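Local coordinates for protein glutathione transferase o1 (Bombyx mori, PDB 3RBT) that belongs to the Omega class of glutathione transferases and may conjugate glutathione or reduce dehydroascorbate with it, though its native activity may be weak, at residues F126-F137 with V179-L189. Numbering follows the deposited sequence.
Sequences FNELIKGSLECF and VWPWVERLYLL
Ile130 O, on the residue whose side chain covers the Trp182 indole, is gripped by two donors: Leu134 N of the helix ladder and Ser133 OG, 2.8 Å from it. With chi1 at 81° the Ser133 hydroxyl is tucked back over its own main chain, where it reaches Ile130 O and meets the edge of the indole, OG standing 3.5 Å from Trp182 CD1. Over one face of that indole Ile130 CG1 makes a CH-pi contact, 3.5 Å from the centroid of the five-membered ring and only 7° off its normal, while CD1 of the same isoleucine extends over the six-membered ring. Residues 126-137 of helix 113-138 and 179-186 of helix 174-186 run in the same general direction, their axes 37° apart, within the all-helical C-terminal domain of the glutathione transferase fold, and Tyr37 and Arg40 of the thioredoxin-like N-terminal domain also touch Trp182. Replacing Trp182 by an alanine would probably strip Ile130 of the indole face it covers and open a gap between the two helices beside Ser133. One turn before Ile130, Phe126 receives Val179 CG2 over a face, 3.5 Å from its ring centroid, and Trp182 CB at its edge. At the other end Leu188 CD2, from the turn 186-189, lies over the Phe137 ring, 3.9 Å from the centroid, and the opposite face lies against Ser133 O. Arg185 CB also packs on Phe137, 3.9 Å from CE2, but its guanidinium is turned to other partners, NH1 donating a hydrogen bond to Pro181 O at 2.9 Å and NH2 one to Met34 O.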
ATOM      1  N   PHE A 126       8.377   7.362  -0.062  1.00 20.67           N
ATOM      2  CA  PHE A 126       8.838   7.859  -1.363  1.00 19.84           C
ATOM      3  C   PHE A 126       7.726   8.532  -2.174  1.00 19.99           C
ATOM      4  O   PHE A 126       8.009   9.344  -3.058  1.00 19.22           O
ATOM      5  CB  PHE A 126       9.483   6.729  -2.183  1.00 18.61           C
ATOM      6  CG  PHE A 126      10.348   7.210  -3.353  1.00 18.15           C
ATOM      7  CD1 PHE A 126      11.630   7.710  -3.138  1.00 17.54           C
ATOM      8  CD2 PHE A 126       9.888   7.108  -4.666  1.00 17.02           C
ATOM      9  CE1 PHE A 126      12.432   8.134  -4.218  1.00 18.61           C
ATOM     10  CE2 PHE A 126      10.676   7.526  -5.752  1.00 15.26           C
ATOM     11  CZ  PHE A 126      11.945   8.038  -5.531  1.00 17.48           C
ATOM     12  N   ASN A 127       6.466   8.208  -1.871  1.00 20.46           N
ATOM     13  CA  ASN A 127       5.333   8.839  -2.574  1.00 21.12           C
ATOM     14  C   ASN A 127       5.331  10.370  -2.496  1.00 22.53           C
ATOM     15  O   ASN A 127       4.768  11.034  -3.373  1.00 22.58           O
ATOM     16  CB  ASN A 127       3.987   8.292  -2.080  1.00 20.79           C
ATOM     17  CG  ASN A 127       3.693   6.902  -2.604  1.00 20.71           C
ATOM     18  OD1 ASN A 127       4.221   6.478  -3.642  1.00 20.98           O
ATOM     19  ND2 ASN A 127       2.843   6.177  -1.886  1.00 20.51           N
ATOM     20  N   GLU A 128       5.949  10.918  -1.449  1.00 23.99           N
ATOM     21  CA  GLU A 128       6.061  12.370  -1.294  1.00 26.47           C
ATOM     22  C   GLU A 128       7.017  12.982  -2.335  1.00 26.74           C
ATOM     23  O   GLU A 128       6.770  14.083  -2.849  1.00 27.57           O
ATOM     24  CB  GLU A 128       6.426  12.756   0.153  1.00 27.61           C
ATOM     25  CG  GLU A 128       5.327  12.378   1.173  1.00 30.75           C
ATOM     26  CD  GLU A 128       5.647  12.748   2.618  1.00 36.23           C
ATOM     27  OE1 GLU A 128       6.837  12.795   2.994  1.00 38.84           O
ATOM     28  OE2 GLU A 128       4.694  12.984   3.394  1.00 39.17           O
ATOM     29  N   LEU A 129       8.078  12.247  -2.673  1.00 26.38           N
ATOM     30  CA  LEU A 129       9.003  12.657  -3.728  1.00 26.49           C
ATOM     31  C   LEU A 129       8.300  12.571  -5.085  1.00 26.12           C
ATOM     32  O   LEU A 129       8.434  13.470  -5.921  1.00 26.55           O
ATOM     33  CB  LEU A 129      10.278  11.807  -3.674  1.00 26.27           C
ATOM     34  CG  LEU A 129      11.488  11.894  -4.633  1.00 27.89           C
ATOM     35  CD1 LEU A 129      11.530  13.141  -5.475  1.00 31.12           C
ATOM     36  CD2 LEU A 129      12.785  11.775  -3.861  1.00 26.83           C
ATOM     37  N   ILE A 130       7.522  11.508  -5.278  1.00 25.06           N
ATOM     38  CA  ILE A 130       6.730  11.330  -6.492  1.00 24.96           C
ATOM     39  C   ILE A 130       5.756  12.504  -6.711  1.00 26.28           C
ATOM     40  O   ILE A 130       5.716  13.070  -7.811  1.00 26.46           O
ATOM     41  CB  ILE A 130       5.987   9.973  -6.495  1.00 23.70           C
ATOM     42  CG1 ILE A 130       6.992   8.809  -6.530  1.00 23.33           C
ATOM     43  CG2 ILE A 130       5.036   9.883  -7.664  1.00 23.56           C
ATOM     44  CD1 ILE A 130       6.369   7.434  -6.312  1.00 21.46           C
ATOM     45  N   LYS A 131       5.005  12.875  -5.668  1.00 26.83           N
ATOM     46  CA  LYS A 131       4.049  13.994  -5.745  1.00 28.80           C
ATOM     47  C   LYS A 131       4.729  15.299  -6.175  1.00 29.94           C
ATOM     48  O   LYS A 131       4.268  15.964  -7.100  1.00 30.31           O
ATOM     49  CB  LYS A 131       3.309  14.208  -4.414  1.00 29.26           C
ATOM     50  CG  LYS A 131       2.323  13.102  -4.049  1.00 30.11           C
ATOM     51  CD  LYS A 131       1.701  13.346  -2.664  1.00 32.57           C
ATOM     52  CE  LYS A 131       0.766  12.204  -2.278  1.00 34.07           C
ATOM     53  NZ  LYS A 131      -0.068  12.566  -1.093  1.00 38.01           N
ATOM     54  N   GLY A 132       5.822  15.646  -5.492  1.00 30.68           N
ATOM     55  CA  GLY A 132       6.636  16.812  -5.836  1.00 32.31           C
ATOM     56  C   GLY A 132       7.193  16.773  -7.253  1.00 32.58           C
ATOM     57  O   GLY A 132       7.188  17.784  -7.956  1.00 33.61           O
ATOM     58  N   SER A 133       7.666  15.608  -7.685  1.00 31.80           N
ATOM     59  CA  SER A 133       8.215  15.473  -9.030  1.00 32.38           C
ATOM     60  C   SER A 133       7.117  15.620 -10.092  1.00 32.88           C
ATOM     61  O   SER A 133       7.336  16.225 -11.149  1.00 33.61           O
ATOM     62  CB  SER A 133       8.962  14.145  -9.185  1.00 31.13           C
ATOM     63  OG  SER A 133       8.056  13.091  -9.432  1.00 31.11           O
ATOM     64  N   LEU A 134       5.940  15.074  -9.791  1.00 32.70           N
ATOM     65  CA  LEU A 134       4.772  15.155 -10.654  1.00 33.62           C
ATOM     66  C   LEU A 134       4.374  16.611 -10.935  1.00 35.28           C
ATOM     67  O   LEU A 134       4.177  16.996 -12.089  1.00 35.81           O
ATOM     68  CB  LEU A 134       3.610  14.403  -9.998  1.00 33.52           C
ATOM     69  CG  LEU A 134       2.350  14.029 -10.779  1.00 34.82           C
ATOM     70  CD1 LEU A 134       2.664  13.062 -11.901  1.00 34.41           C
ATOM     71  CD2 LEU A 134       1.337  13.398  -9.821  1.00 35.84           C
ATOM     72  N   GLU A 135       4.261  17.403  -9.871  1.00 35.91           N
ATOM     73  CA  GLU A 135       3.939  18.821  -9.966  1.00 37.78           C
ATOM     74  C   GLU A 135       5.037  19.591 -10.706  1.00 38.47           C
ATOM     75  O   GLU A 135       4.752  20.501 -11.493  1.00 39.34           O
ATOM     76  CB  GLU A 135       3.744  19.395  -8.559  1.00 38.53           C
ATOM     77  CG  GLU A 135       3.442  20.890  -8.502  1.00 41.32           C
ATOM     78  CD  GLU A 135       3.276  21.399  -7.076  1.00 43.24           C
ATOM     79  OE1 GLU A 135       3.358  22.624  -6.867  1.00 46.48           O
ATOM     80  OE2 GLU A 135       3.068  20.574  -6.159  1.00 43.19           O
ATOM     81  N   CYS A 136       6.286  19.212 -10.440  1.00 37.69           N
ATOM     82  CA  CYS A 136       7.451  19.835 -11.047  1.00 38.37           C
ATOM     83  C   CYS A 136       7.415  19.727 -12.569  1.00 38.44           C
ATOM     84  O   CYS A 136       7.527  20.734 -13.263  1.00 39.40           O
ATOM     85  CB  CYS A 136       8.738  19.201 -10.501  1.00 37.72           C
ATOM     86  SG  CYS A 136      10.270  20.002 -11.029  1.00 38.45           S
ATOM     87  N   PHE A 137       7.234  18.507 -13.075  1.00 37.10           N
ATOM     88  CA  PHE A 137       7.313  18.253 -14.515  1.00 37.31           C
ATOM     89  C   PHE A 137       6.070  18.764 -15.238  1.00 38.41           C
ATOM     90  O   PHE A 137       6.052  18.869 -16.467  1.00 39.05           O
ATOM     91  CB  PHE A 137       7.532  16.761 -14.803  1.00 35.46           C
ATOM     92  CG  PHE A 137       8.754  16.173 -14.136  1.00 34.11           C
ATOM     93  CD1 PHE A 137       9.775  16.990 -13.639  1.00 34.44           C
ATOM     94  CD2 PHE A 137       8.899  14.797 -14.034  1.00 31.12           C
ATOM     95  CE1 PHE A 137      10.900  16.444 -13.035  1.00 33.27           C
ATOM     96  CE2 PHE A 137      10.014  14.238 -13.435  1.00 31.03           C
ATOM     97  CZ  PHE A 137      11.020  15.063 -12.928  1.00 32.59           C
ATOM     98  N   VAL A 179      12.328   2.669  -6.348  1.00 17.25           N
ATOM     99  CA  VAL A 179      12.612   4.080  -6.168  1.00 18.33           C
ATOM    100  C   VAL A 179      13.278   4.701  -7.413  1.00 18.70           C
ATOM    101  O   VAL A 179      13.102   5.898  -7.699  1.00 19.59           O
ATOM    102  CB  VAL A 179      13.495   4.219  -4.890  1.00 18.99           C
ATOM    103  CG1 VAL A 179      14.600   5.191  -5.040  1.00 21.21           C
ATOM    104  CG2 VAL A 179      12.625   4.486  -3.650  1.00 19.82           C
ATOM    105  N   TRP A 180      14.004   3.875  -8.162  1.00 17.83           N
ATOM    106  CA  TRP A 180      14.844   4.359  -9.255  1.00 18.20           C
ATOM    107  C   TRP A 180      14.157   5.207 -10.338  1.00 17.90           C
ATOM    108  O   TRP A 180      14.702   6.243 -10.718  1.00 18.88           O
ATOM    109  CB  TRP A 180      15.649   3.226  -9.910  1.00 17.95           C
ATOM    110  CG  TRP A 180      16.623   3.784 -10.912  1.00 18.83           C
ATOM    111  CD1 TRP A 180      16.586   3.641 -12.261  1.00 18.48           C
ATOM    112  CD2 TRP A 180      17.745   4.635 -10.627  1.00 19.11           C
ATOM    113  NE1 TRP A 180      17.629   4.335 -12.843  1.00 19.39           N
ATOM    114  CE2 TRP A 180      18.350   4.957 -11.855  1.00 19.82           C
ATOM    115  CE3 TRP A 180      18.289   5.161  -9.444  1.00 17.69           C
ATOM    116  CZ2 TRP A 180      19.495   5.762 -11.939  1.00 21.38           C
ATOM    117  CZ3 TRP A 180      19.409   5.973  -9.529  1.00 19.51           C
ATOM    118  CH2 TRP A 180      20.001   6.268 -10.767  1.00 20.43           C
ATOM    119  N   PRO A 181      12.986   4.774 -10.852  1.00 16.84           N
ATOM    120  CA  PRO A 181      12.427   5.527 -11.972  1.00 17.46           C
ATOM    121  C   PRO A 181      12.341   7.044 -11.737  1.00 18.03           C
ATOM    122  O   PRO A 181      12.706   7.808 -12.626  1.00 18.93           O
ATOM    123  CB  PRO A 181      11.034   4.900 -12.145  1.00 16.76           C
ATOM    124  CG  PRO A 181      11.252   3.495 -11.742  1.00 15.25           C
ATOM    125  CD  PRO A 181      12.148   3.600 -10.539  1.00 15.94           C
ATOM    126  N   TRP A 182      11.906   7.463 -10.553  1.00 17.53           N
ATOM    127  CA  TRP A 182      11.812   8.885 -10.237  1.00 18.44           C
ATOM    128  C   TRP A 182      13.184   9.524 -10.058  1.00 19.03           C
ATOM    129  O   TRP A 182      13.401  10.645 -10.513  1.00 19.64           O
ATOM    130  CB  TRP A 182      10.895   9.131  -9.032  1.00 18.04           C
ATOM    131  CG  TRP A 182       9.478   8.802  -9.396  1.00 18.77           C
ATOM    132  CD1 TRP A 182       8.521   9.670  -9.872  1.00 18.98           C
ATOM    133  CD2 TRP A 182       8.865   7.511  -9.362  1.00 17.44           C
ATOM    134  NE1 TRP A 182       7.352   8.991 -10.119  1.00 17.84           N
ATOM    135  CE2 TRP A 182       7.537   7.665  -9.819  1.00 17.58           C
ATOM    136  CE3 TRP A 182       9.306   6.235  -8.978  1.00 17.71           C
ATOM    137  CZ2 TRP A 182       6.644   6.589  -9.896  1.00 15.33           C
ATOM    138  CZ3 TRP A 182       8.420   5.170  -9.061  1.00 15.57           C
ATOM    139  CH2 TRP A 182       7.107   5.354  -9.523  1.00 15.60           C
ATOM    140  N   VAL A 183      14.113   8.796  -9.439  1.00 19.11           N
ATOM    141  CA  VAL A 183      15.480   9.288  -9.277  1.00 20.03           C
ATOM    142  C   VAL A 183      16.161   9.547 -10.637  1.00 20.70           C
ATOM    143  O   VAL A 183      16.796  10.582 -10.834  1.00 21.89           O
ATOM    144  CB  VAL A 183      16.319   8.362  -8.359  1.00 20.03           C
ATOM    145  CG1 VAL A 183      17.770   8.826  -8.291  1.00 20.73           C
ATOM    146  CG2 VAL A 183      15.721   8.340  -6.960  1.00 19.90           C
ATOM    147  N   GLU A 184      16.009   8.617 -11.576  1.00 20.01           N
ATOM    148  CA  GLU A 184      16.593   8.774 -12.910  1.00 20.66           C
ATOM    149  C   GLU A 184      16.043  10.016 -13.626  1.00 21.65           C
ATOM    150  O   GLU A 184      16.780  10.716 -14.328  1.00 22.29           O
ATOM    151  CB  GLU A 184      16.317   7.536 -13.748  1.00 19.72           C
ATOM    152  CG  GLU A 184      17.200   7.399 -14.961  1.00 20.31           C
ATOM    153  CD  GLU A 184      16.849   6.162 -15.746  1.00 20.71           C
ATOM    154  OE1 GLU A 184      15.942   6.245 -16.608  1.00 18.98           O
ATOM    155  OE2 GLU A 184      17.468   5.104 -15.487  1.00 20.20           O
ATOM    156  N   ARG A 185      14.742  10.262 -13.443  1.00 21.09           N
ATOM    157  CA  ARG A 185      14.070  11.432 -14.006  1.00 22.01           C
ATOM    158  C   ARG A 185      14.574  12.748 -13.420  1.00 23.16           C
ATOM    159  O   ARG A 185      14.652  13.741 -14.133  1.00 23.79           O
ATOM    160  CB  ARG A 185      12.553  11.321 -13.851  1.00 20.96           C
ATOM    161  CG  ARG A 185      11.938  10.381 -14.874  1.00 20.63           C
ATOM    162  CD  ARG A 185      10.550   9.887 -14.480  1.00 19.04           C
ATOM    163  NE  ARG A 185       9.997   9.069 -15.559  1.00 19.90           N
ATOM    164  CZ  ARG A 185      10.356   7.810 -15.813  1.00 20.66           C
ATOM    165  NH1 ARG A 185      11.272   7.206 -15.063  1.00 19.96           N
ATOM    166  NH2 ARG A 185       9.807   7.150 -16.828  1.00 21.05           N
ATOM    167  N   LEU A 186      14.943  12.742 -12.140  1.00 23.58           N
ATOM    168  CA  LEU A 186      15.430  13.957 -11.471  1.00 25.09           C
ATOM    169  C   LEU A 186      16.641  14.588 -12.146  1.00 26.50           C
ATOM    170  O   LEU A 186      16.777  15.811 -12.145  1.00 26.98           O
ATOM    171  CB  LEU A 186      15.728  13.707  -9.992  1.00 25.37           C
ATOM    172  CG  LEU A 186      14.520  13.354  -9.120  1.00 25.68           C
ATOM    173  CD1 LEU A 186      14.945  13.118  -7.675  1.00 27.27           C
ATOM    174  CD2 LEU A 186      13.432  14.427  -9.205  1.00 28.18           C
ATOM    175  N   TYR A 187      17.512  13.754 -12.722  1.00 26.48           N
ATOM    176  CA  TYR A 187      18.698  14.240 -13.437  1.00 28.14           C
ATOM    177  C   TYR A 187      18.361  15.243 -14.557  1.00 29.47           C
ATOM    178  O   TYR A 187      19.210  16.040 -14.942  1.00 30.75           O
ATOM    179  CB  TYR A 187      19.531  13.073 -14.000  1.00 27.92           C
ATOM    180  CG  TYR A 187      20.177  12.170 -12.955  1.00 27.80           C
ATOM    181  CD1 TYR A 187      21.318  12.570 -12.254  1.00 29.81           C
ATOM    182  CD2 TYR A 187      19.664  10.906 -12.693  1.00 26.93           C
ATOM    183  CE1 TYR A 187      21.916  11.732 -11.304  1.00 29.16           C
ATOM    184  CE2 TYR A 187      20.248  10.063 -11.754  1.00 26.26           C
ATOM    185  CZ  TYR A 187      21.366  10.482 -11.061  1.00 28.24           C
ATOM    186  OH  TYR A 187      21.933   9.637 -10.137  1.00 27.74           O
ATOM    187  N   LEU A 188      17.127  15.209 -15.073  1.00 29.39           N
ATOM    188  CA  LEU A 188      16.704  16.176 -16.091  1.00 31.14           C
ATOM    189  C   LEU A 188      16.847  17.616 -15.574  1.00 33.23           C
ATOM    190  O   LEU A 188      17.044  18.542 -16.358  1.00 34.28           O
ATOM    191  CB  LEU A 188      15.269  15.907 -16.577  1.00 29.97           C
ATOM    192  CG  LEU A 188      14.045  16.210 -15.692  1.00 28.99           C
ATOM    193  CD1 LEU A 188      13.656  17.679 -15.721  1.00 30.51           C
ATOM    194  CD2 LEU A 188      12.845  15.368 -16.100  1.00 27.47           C
ATOM    195  N   LEU A 189      16.761  17.777 -14.254  1.00 33.76           N
ATOM    196  CA  LEU A 189      16.798  19.085 -13.616  1.00 36.66           C
ATOM    197  C   LEU A 189      18.144  19.781 -13.811  1.00 38.89           C
ATOM    198  O   LEU A 189      18.244  20.993 -13.645  1.00 40.66           O
ATOM    199  CB  LEU A 189      16.475  18.967 -12.121  1.00 36.21           C
ATOM    200  CG  LEU A 189      15.361  19.894 -11.631  1.00 38.11           C
ATOM    201  CD1 LEU A 189      14.039  19.149 -11.621  1.00 37.35           C
ATOM    202  CD2 LEU A 189      15.663  20.469 -10.248  1.00 40.33           C
TER